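Local coordinates for protein putative dehydratase (Mesorhizobium loti, PDB 2POZ) that is of unknown function but belongs to the mandelate racemase/muconate lactonizing branch of the enolase superfamily and may act as a lyase, perhaps a dehydratase, at residues L108-V112 with Y113-G117; Q170-R174 with R175-A179; H331-P335 with A336-D340. One frame throughout, in Å; residues are numbered along the deposited sequence.

Interaction 1 (L108-V112 with Y113-G117)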
loop_
_atom_site.group_PDB
_atom_site.type_symbol
_atom_site.label_atom_id
_atom_site.label_comp_id
_atom_site.label_asym_id
_atom_site.label_seq_id
_atom_site.Cartn_x
_atom_site.Cartn_y
_atom_site.Cartn_z
ATOM N N LEU A 108 -35.467 27.491 22.556
ATOM C CA LEU A 108 -34.444 28.163 23.348
ATOM C C LEU A 108 -34.300 29.648 23.026
ATOM O O LEU A 108 -33.544 30.360 23.683
ATOM C CB LEU A 108 -33.108 27.435 23.173
ATOM C CG LEU A 108 -33.148 25.980 23.666
ATOM C CD1 LEU A 108 -31.839 25.271 23.352
ATOM C CD2 LEU A 108 -33.424 25.961 25.164
ATOM N N GLY A 109 -35.025 30.106 22.009
ATOM C CA GLY A 109 -34.991 31.512 21.636
ATOM C C GLY A 109 -33.744 32.048 20.958
ATOM O O GLY A 109 -33.445 33.237 21.074
ATOM N N VAL A 110 -33.010 31.197 20.245
ATOM C CA VAL A 110 -31.797 31.651 19.573
ATOM C C VAL A 110 -31.548 30.941 18.243
ATOM O O VAL A 110 -32.134 29.896 17.965
ATOM C CB VAL A 110 -30.552 31.445 20.467
ATOM C CG1 VAL A 110 -30.685 32.267 21.752
ATOM C CG2 VAL A 110 -30.385 29.967 20.794
ATOM N N PRO A 111 -30.685 31.519 17.394
ATOM C CA PRO A 111 -30.378 30.905 16.099
ATOM C C PRO A 111 -29.733 29.538 16.317
ATOM O O PRO A 111 -29.088 29.302 17.345
ATOM C CB PRO A 111 -29.404 31.894 15.467
ATOM C CG PRO A 111 -29.810 33.219 16.073
ATOM C CD PRO A 111 -30.058 32.849 17.514
ATOM N N VAL A 112 -29.898 28.634 15.361
ATOM C CA VAL A 112 -29.298 27.319 15.499
ATOM C C VAL A 112 -27.776 27.428 15.629
ATOM O O VAL A 112 -27.159 26.636 16.339
ATOM C CB VAL A 112 -29.649 26.397 14.305
ATOM C CG1 VAL A 112 -28.833 25.109 14.381
ATOM C CG2 VAL A 112 -31.141 26.065 14.331
ATOM N N TYR A 113 -27.160 28.411 14.976
ATOM C CA TYR A 113 -25.709 28.518 15.091
ATOM C C TYR A 113 -25.225 28.800 16.516
ATOM O O TYR A 113 -24.074 28.515 16.837
ATOM C CB TYR A 113 -25.136 29.551 14.109
ATOM C CG TYR A 113 -25.709 30.944 14.194
ATOM C CD1 TYR A 113 -25.472 31.763 15.306
ATOM C CD2 TYR A 113 -26.443 31.468 13.136
ATOM C CE1 TYR A 113 -25.952 33.070 15.350
ATOM C CE2 TYR A 113 -26.921 32.770 13.168
ATOM C CZ TYR A 113 -26.674 33.566 14.273
ATOM O OH TYR A 113 -27.146 34.858 14.282
ATOM N N GLU A 114 -26.089 29.350 17.371
ATOM C CA GLU A 114 -25.691 29.595 18.759
ATOM C C GLU A 114 -25.608 28.253 19.487
ATOM O O GLU A 114 -24.731 28.049 20.327
ATOM C CB GLU A 114 -26.690 30.503 19.488
ATOM C CG GLU A 114 -26.563 31.989 19.177
ATOM C CD GLU A 114 -25.137 32.518 19.349
ATOM O OE1 GLU A 114 -24.415 32.054 20.262
ATOM O OE2 GLU A 114 -24.746 33.414 18.574
ATOM N N LEU A 115 -26.518 27.340 19.157
ATOM C CA LEU A 115 -26.532 26.016 19.774
ATOM C C LEU A 115 -25.268 25.251 19.367
ATOM O O LEU A 115 -24.707 24.492 20.159
ATOM C CB LEU A 115 -27.766 25.226 19.319
ATOM C CG LEU A 115 -29.144 25.847 19.570
ATOM C CD1 LEU A 115 -30.236 24.965 18.975
ATOM C CD2 LEU A 115 -29.352 26.020 21.064
ATOM N N PHE A 116 -24.845 25.466 18.124
ATOM C CA PHE A 116 -23.669 24.828 17.534
ATOM C C PHE A 116 -22.333 25.357 18.052
ATOM O O PHE A 116 -21.273 24.884 17.638
ATOM C CB PHE A 116 -23.704 24.994 16.002
ATOM C CG PHE A 116 -24.662 24.062 15.301
ATOM C CD1 PHE A 116 -25.517 23.229 16.024
ATOM C CD2 PHE A 116 -24.702 24.013 13.909
ATOM C CE1 PHE A 116 -26.393 22.362 15.370
ATOM C CE2 PHE A 116 -25.574 23.148 13.249
ATOM C CZ PHE A 116 -26.421 22.321 13.982
ATOM N N GLY A 117 -22.377 26.346 18.939
ATOM C CA GLY A 117 -21.145 26.894 19.473
ATOM C C GLY A 117 -20.927 28.351 19.122
ATOM O O GLY A 117 -19.809 28.868 19.219
#

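Interaction 2 (Q170-R174 with R175-A179)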
loop_
_atom_site.group_PDB
_atom_site.type_symbol
_atom_site.label_atom_id
_atom_site.label_comp_id
_atom_site.label_asym_id
_atom_site.label_seq_id
_atom_site.Cartn_x
_atom_site.Cartn_y
_atom_site.Cartn_z
ATOM N N GLN A 170 -28.377 19.764 -22.355
ATOM C CA GLN A 170 -28.365 18.665 -21.393
ATOM C C GLN A 170 -26.936 18.273 -21.054
ATOM O O GLN A 170 -26.004 18.631 -21.772
ATOM C CB GLN A 170 -29.092 17.450 -21.974
ATOM C CG GLN A 170 -28.489 16.942 -23.271
ATOM C CD GLN A 170 -29.254 15.767 -23.848
ATOM O OE1 GLN A 170 -30.486 15.775 -23.885
ATOM N NE2 GLN A 170 -28.526 14.752 -24.316
ATOM N N HIS A 171 -26.774 17.525 -19.967
ATOM C CA HIS A 171 -25.453 17.076 -19.544
ATOM C C HIS A 171 -24.805 16.132 -20.555
ATOM O O HIS A 171 -25.444 15.666 -21.503
ATOM C CB HIS A 171 -25.526 16.352 -18.194
ATOM C CG HIS A 171 -25.851 17.245 -17.038
ATOM N ND1 HIS A 171 -27.136 17.659 -16.751
ATOM C CD2 HIS A 171 -25.055 17.815 -16.103
ATOM C CE1 HIS A 171 -27.115 18.445 -15.689
ATOM N NE2 HIS A 171 -25.864 18.557 -15.278
ATOM N N VAL A 172 -23.533 15.837 -20.317
ATOM C CA VAL A 172 -22.768 14.941 -21.165
ATOM C C VAL A 172 -23.419 13.564 -21.235
ATOM O O VAL A 172 -23.928 13.047 -20.238
ATOM C CB VAL A 172 -21.331 14.757 -20.621
ATOM C CG1 VAL A 172 -20.625 13.646 -21.377
ATOM C CG2 VAL A 172 -20.551 16.064 -20.742
ATOM N N THR A 173 -23.399 12.974 -22.423
ATOM C CA THR A 173 -23.949 11.645 -22.611
ATOM C C THR A 173 -22.809 10.623 -22.666
ATOM O O THR A 173 -21.825 10.801 -23.390
ATOM C CB THR A 173 -24.790 11.558 -23.908
ATOM O OG1 THR A 173 -26.009 12.293 -23.733
ATOM C CG2 THR A 173 -25.127 10.101 -24.236
ATOM N N ARG A 174 -22.949 9.570 -21.866
ATOM C CA ARG A 174 -21.977 8.483 -21.792
ATOM C C ARG A 174 -20.510 8.924 -21.689
ATOM O O ARG A 174 -19.625 8.333 -22.318
ATOM C CB ARG A 174 -22.183 7.543 -22.993
ATOM C CG ARG A 174 -23.604 6.964 -23.062
ATOM C CD ARG A 174 -23.783 6.006 -24.234
ATOM N NE ARG A 174 -24.257 6.659 -25.452
ATOM C CZ ARG A 174 -25.510 7.055 -25.663
ATOM N NH1 ARG A 174 -26.444 6.878 -24.743
ATOM N NH2 ARG A 174 -25.835 7.613 -26.819
ATOM N N ARG A 175 -20.265 9.958 -20.886
ATOM C CA ARG A 175 -18.917 10.479 -20.651
ATOM C C ARG A 175 -18.152 10.734 -21.943
ATOM O O ARG A 175 -16.927 10.609 -21.967
ATOM C CB ARG A 175 -18.113 9.485 -19.804
ATOM C CG ARG A 175 -18.777 9.070 -18.500
ATOM C CD ARG A 175 -18.046 7.885 -17.878
ATOM N NE ARG A 175 -18.705 7.416 -16.665
ATOM C CZ ARG A 175 -18.441 6.256 -16.071
ATOM N NH1 ARG A 175 -17.528 5.437 -16.577
ATOM N NH2 ARG A 175 -19.099 5.909 -14.972
ATOM N N SER A 176 -18.864 11.102 -23.004
ATOM C CA SER A 176 -18.225 11.313 -24.298
ATOM C C SER A 176 -18.684 12.551 -25.052
ATOM O O SER A 176 -19.856 12.912 -25.017
ATOM C CB SER A 176 -18.467 10.097 -25.197
ATOM O OG SER A 176 -18.056 8.901 -24.564
HETATM N N MSE A 177 -17.741 13.179 -25.748
HETATM C CA MSE A 177 -18.024 14.358 -26.560
HETATM C C MSE A 177 -17.091 14.315 -27.756
HETATM O O MSE A 177 -15.970 13.830 -27.646
HETATM C CB MSE A 177 -17.756 15.644 -25.787
HETATM C CG MSE A 177 -18.530 15.796 -24.505
HETATM SE SE MSE A 177 -18.004 17.450 -23.663
HETATM C CE MSE A 177 -16.092 17.203 -23.689
ATOM N N SER A 178 -17.552 14.821 -28.896
ATOM C CA SER A 178 -16.725 14.836 -30.100
ATOM C C SER A 178 -15.603 15.848 -29.907
ATOM O O SER A 178 -15.658 16.684 -29.003
ATOM C CB SER A 178 -17.558 15.250 -31.315
ATOM O OG SER A 178 -17.986 16.597 -31.186
ATOM N N ALA A 179 -14.581 15.763 -30.755
ATOM C CA ALA A 179 -13.454 16.686 -30.683
ATOM C C ALA A 179 -13.969 18.117 -30.832
ATOM O O ALA A 179 -13.446 19.044 -30.209
ATOM C CB ALA A 179 -12.444 16.373 -31.792
HETATM O O HOH W 1 -21.942 11.334 -18.962
HETATM O O HOH W 2 -22.152 14.107 -24.728
#

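Interaction 3 (H331-P335 with A336-D340)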
loop_
_atom_site.group_PDB
_atom_site.type_symbol
_atom_site.label_atom_id
_atom_site.label_comp_id
_atom_site.label_asym_id
_atom_site.label_seq_id
_atom_site.Cartn_x
_atom_site.Cartn_y
_atom_site.Cartn_z
ATOM N N HIS A 331 -20.010 30.764 -0.188
ATOM C CA HIS A 331 -21.417 30.366 -0.306
ATOM C C HIS A 331 -21.835 30.295 -1.792
ATOM O O HIS A 331 -21.264 30.992 -2.629
ATOM C CB HIS A 331 -22.274 31.405 0.432
ATOM C CG HIS A 331 -23.751 31.154 0.372
ATOM N ND1 HIS A 331 -24.421 30.412 1.320
ATOM C CD2 HIS A 331 -24.695 31.593 -0.496
ATOM C CE1 HIS A 331 -25.714 30.409 1.043
ATOM N NE2 HIS A 331 -25.907 31.119 -0.054
ATOM N N GLU A 332 -22.829 29.463 -2.107
ATOM C CA GLU A 332 -23.324 29.325 -3.484
ATOM C C GLU A 332 -24.743 29.885 -3.649
ATOM O O GLU A 332 -25.636 29.566 -2.867
ATOM C CB GLU A 332 -23.322 27.852 -3.913
ATOM C CG GLU A 332 -23.941 27.617 -5.298
ATOM C CD GLU A 332 -23.919 26.156 -5.720
ATOM O OE1 GLU A 332 -24.180 25.288 -4.856
ATOM O OE2 GLU A 332 -23.660 25.879 -6.914
ATOM N N HIS A 333 -24.956 30.699 -4.681
ATOM C CA HIS A 333 -26.274 31.285 -4.922
ATOM C C HIS A 333 -26.661 31.253 -6.412
ATOM O O HIS A 333 -25.796 31.365 -7.284
ATOM C CB HIS A 333 -26.286 32.725 -4.398
ATOM C CG HIS A 333 -27.638 33.368 -4.414
ATOM N ND1 HIS A 333 -28.737 32.806 -3.801
ATOM C CD2 HIS A 333 -28.065 34.535 -4.953
ATOM C CE1 HIS A 333 -29.781 33.599 -3.959
ATOM N NE2 HIS A 333 -29.401 34.654 -4.655
ATOM N N TYR A 334 -27.955 31.075 -6.681
ATOM C CA TYR A 334 -28.498 31.035 -8.045
ATOM C C TYR A 334 -29.513 32.181 -8.149
ATOM O O TYR A 334 -30.720 31.947 -8.200
ATOM C CB TYR A 334 -29.244 29.717 -8.307
ATOM C CG TYR A 334 -28.403 28.457 -8.287
ATOM C CD1 TYR A 334 -28.188 27.720 -9.454
ATOM C CD2 TYR A 334 -27.861 27.973 -7.095
ATOM C CE1 TYR A 334 -27.455 26.525 -9.432
ATOM C CE2 TYR A 334 -27.127 26.784 -7.062
ATOM C CZ TYR A 334 -26.931 26.065 -8.232
ATOM O OH TYR A 334 -26.227 24.877 -8.193
ATOM N N PRO A 335 -29.035 33.432 -8.190
ATOM C CA PRO A 335 -29.954 34.572 -8.277
ATOM C C PRO A 335 -30.970 34.555 -9.430
ATOM O O PRO A 335 -32.112 34.969 -9.251
ATOM C CB PRO A 335 -29.003 35.776 -8.328
ATOM C CG PRO A 335 -27.796 35.224 -9.005
ATOM C CD PRO A 335 -27.637 33.870 -8.347
ATOM N N ALA A 336 -30.567 34.062 -10.598
ATOM C CA ALA A 336 -31.463 34.022 -11.759
ATOM C C ALA A 336 -32.742 33.195 -11.565
ATOM O O ALA A 336 -33.786 33.514 -12.141
ATOM C CB ALA A 336 -30.700 33.519 -12.996
ATOM N N PHE A 337 -32.666 32.142 -10.755
ATOM C CA PHE A 337 -33.822 31.274 -10.514
ATOM C C PHE A 337 -35.010 31.993 -9.882
ATOM O O PHE A 337 -36.163 31.606 -10.088
ATOM C CB PHE A 337 -33.416 30.083 -9.632
ATOM C CG PHE A 337 -32.518 29.091 -10.321
ATOM C CD1 PHE A 337 -31.853 29.427 -11.504
ATOM C CD2 PHE A 337 -32.326 27.823 -9.783
ATOM C CE1 PHE A 337 -31.015 28.515 -12.137
ATOM C CE2 PHE A 337 -31.490 26.904 -10.410
ATOM C CZ PHE A 337 -30.832 27.250 -11.587
ATOM N N LYS A 338 -34.732 33.032 -9.110
ATOM C CA LYS A 338 -35.789 33.783 -8.454
ATOM C C LYS A 338 -36.668 34.553 -9.447
ATOM O O LYS A 338 -37.753 35.009 -9.089
ATOM C CB LYS A 338 -35.187 34.748 -7.428
ATOM C CG LYS A 338 -34.964 34.146 -6.029
ATOM C CD LYS A 338 -34.019 32.959 -6.047
ATOM C CE LYS A 338 -33.612 32.540 -4.632
ATOM N NZ LYS A 338 -34.730 31.967 -3.832
ATOM N N ALA A 339 -36.205 34.676 -10.690
ATOM C CA ALA A 339 -36.946 35.403 -11.719
ATOM C C ALA A 339 -37.792 34.500 -12.621
ATOM O O ALA A 339 -38.530 34.992 -13.478
ATOM C CB ALA A 339 -35.975 36.231 -12.571
ATOM N N ASP A 340 -37.681 33.185 -12.446
ATOM C CA ASP A 340 -38.458 32.252 -13.255
ATOM C C ASP A 340 -39.946 32.534 -13.109
ATOM O O ASP A 340 -40.388 33.011 -12.064
ATOM C CB ASP A 340 -38.223 30.811 -12.807
ATOM C CG ASP A 340 -36.860 30.285 -13.192
ATOM O OD1 ASP A 340 -36.089 31.020 -13.844
ATOM O OD2 ASP A 340 -36.569 29.123 -12.838
#

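Interaction 1 (L108-V112 with Y113-G117)
Pro111 lies over the ring of Tyr113. Its CB sits 3.5 Å from the centroid of the Tyr113 ring, over the centre of one face, in a CH-pi contact. Tyr113 makes this possible by placing CG between its own backbone N and carbonyl carbon (chi1 56°), which folds the ring back toward the proline. A second CH-pi contact spans Val112 and Phe116, four residues apart. Val112 CG1 meets one face of the Phe116 ring, 3.8 Å from the Phe116 centroid and offset toward the rim. Glu114 N hydrogen-bonds to Pro111 O at 3.0 Å, and Phe116 N to Val112 O at 3.1 Å. Gly117 then ends the short helix in a Schellman motif.

The packing is also tight where Leu108 CD1 meets Leu115 CD2 at 3.5 Å. Around Val110 it is looser: Val110 CG2 stands 4.1 Å from Leu115 CD2. This looser side, at Val110 and Glu114, is partly exposed and is met by a second subunit. The Glu114 carboxylate leads away to a salt bridge with Lys104 of that subunit. Leu115 packs on Leu115 of the same neighbour.

Within the chain, Tyr113 OH hydrogen-bonds to Pro361 O and Tyr113 N to Gln320 of helix 312-324. Phe116 meets Trp101 of helix 87-108 edge-to-face and touches helix 287-298. The turn thus joins helix 87-108 to the helices of the C-terminal domain.

Interaction 2 (Q170-R174 with R175-A179)
Thr173 and Ser176 face each other across a tight turn, which lies between strand 168-170 and helix 179-196. Ser176 N donates a hydrogen bond to Thr173 O at 3.0 Å. Arg174 and Arg175, the two residues between them, both have positive phi (46° and 50°) and left-handed helical angles, as in a type III' turn. Two waters complete the backbone links. One accepts from Arg175 N and donates to Val172 O. The other accepts from Thr173 N and donates to Ser176 O, with 2.6 Å between the water and that oxygen.

Ser176 adds a side-chain bond. Its OG lies beside its own backbone N (chi1 -54°) and reaches back to donate to Arg174 O at 2.8 Å, from above the carbonyl plane. An alanine here would remove this donor and would probably leave Arg174 O without its side-chain partner, making the turn less firmly held. Val172 is the buried part of the contact. Its CG1 rests 3.5 Å from Ser176 N, and its CG2 meets the selenium of selenomethionine Met177 at 4.1 Å. These two side chains cross at about a right angle. Within the first segment, Thr173 CG2 lies over the centre of one face of the Arg174 guanidinium.

Other subunits meet the turn. Arg174 N hydrogen-bonds to Asp77 OD2 of a third subunit, and Arg175 NH1 to Glu298 O of a fourth.

The chemistry divides by side. Val172 and Met177 form the apolar side and pack on Leu210 within the chain. On the polar side, direct and water-mediated backbone bonds close the turn, while Arg174 N and the Arg175 guanidinium bind it to other subunits.

Interaction 3 (H331-P335 with A336-D340)
The Phe337 ring carries Tyr334 on one face. Tyr334 CB stands over its centre in a CH-pi contact, 3.9 Å from the Phe337 centroid. Tyr334 CD1 also comes over this face, 3.4 Å from Phe337 CZ. The two rings lie obliquely, with planes at 43° and centroids 4.9 Å apart. Their side chains run side by side and point the same way. Both have CG beside the backbone N (chi1 -65° in Tyr334, -70° in Phe337), and the short turn between them brings the rings together.

The His333 ring has Pro335 N over one face, offset toward the rim. Lys338 CE approaches it obliquely, 4.0 Å from His333 CE1. The His333 ring meets the Phe358 ring edge-to-face.

Two backbone hydrogen bonds form the 3-10 turn. Phe337 N donates to Tyr334 O at 3.2 Å, and Lys338 N to Pro335 O at 3.3 Å.

The CH-pi contact and the first of these bonds join the same two residues, where strand 331-333, beside strand 123-128, gives way to the turn in the C-terminal domain. Lys338 divides its chemistry: the apolar CE touches His333, while NZ hydrogen-bonds to Tyr343 OH.

The three contacts come in series along the chain. Interaction 1 lies in the N-terminal domain, after helix 87-108. Interactions 2 and 3 share the C-terminal domain of the enolase-like fold. Interaction 2 joins strand 168-170 to helix 179-196, and interaction 3 follows strand 331-333. Interactions 1 and 2 lie on opposite sides of the chain's centre, their own centres about 46 Å apart. Interaction 3 is more central, about 27 Å from interaction 1 and about 26 Å from interaction 2, centre to centre. None touches another. Interactions 1 and 3 both pack against helix 312-324. The two peripheral turns also meet other subunits of the octamer, whereas the central one is an internal junction of strand and turn.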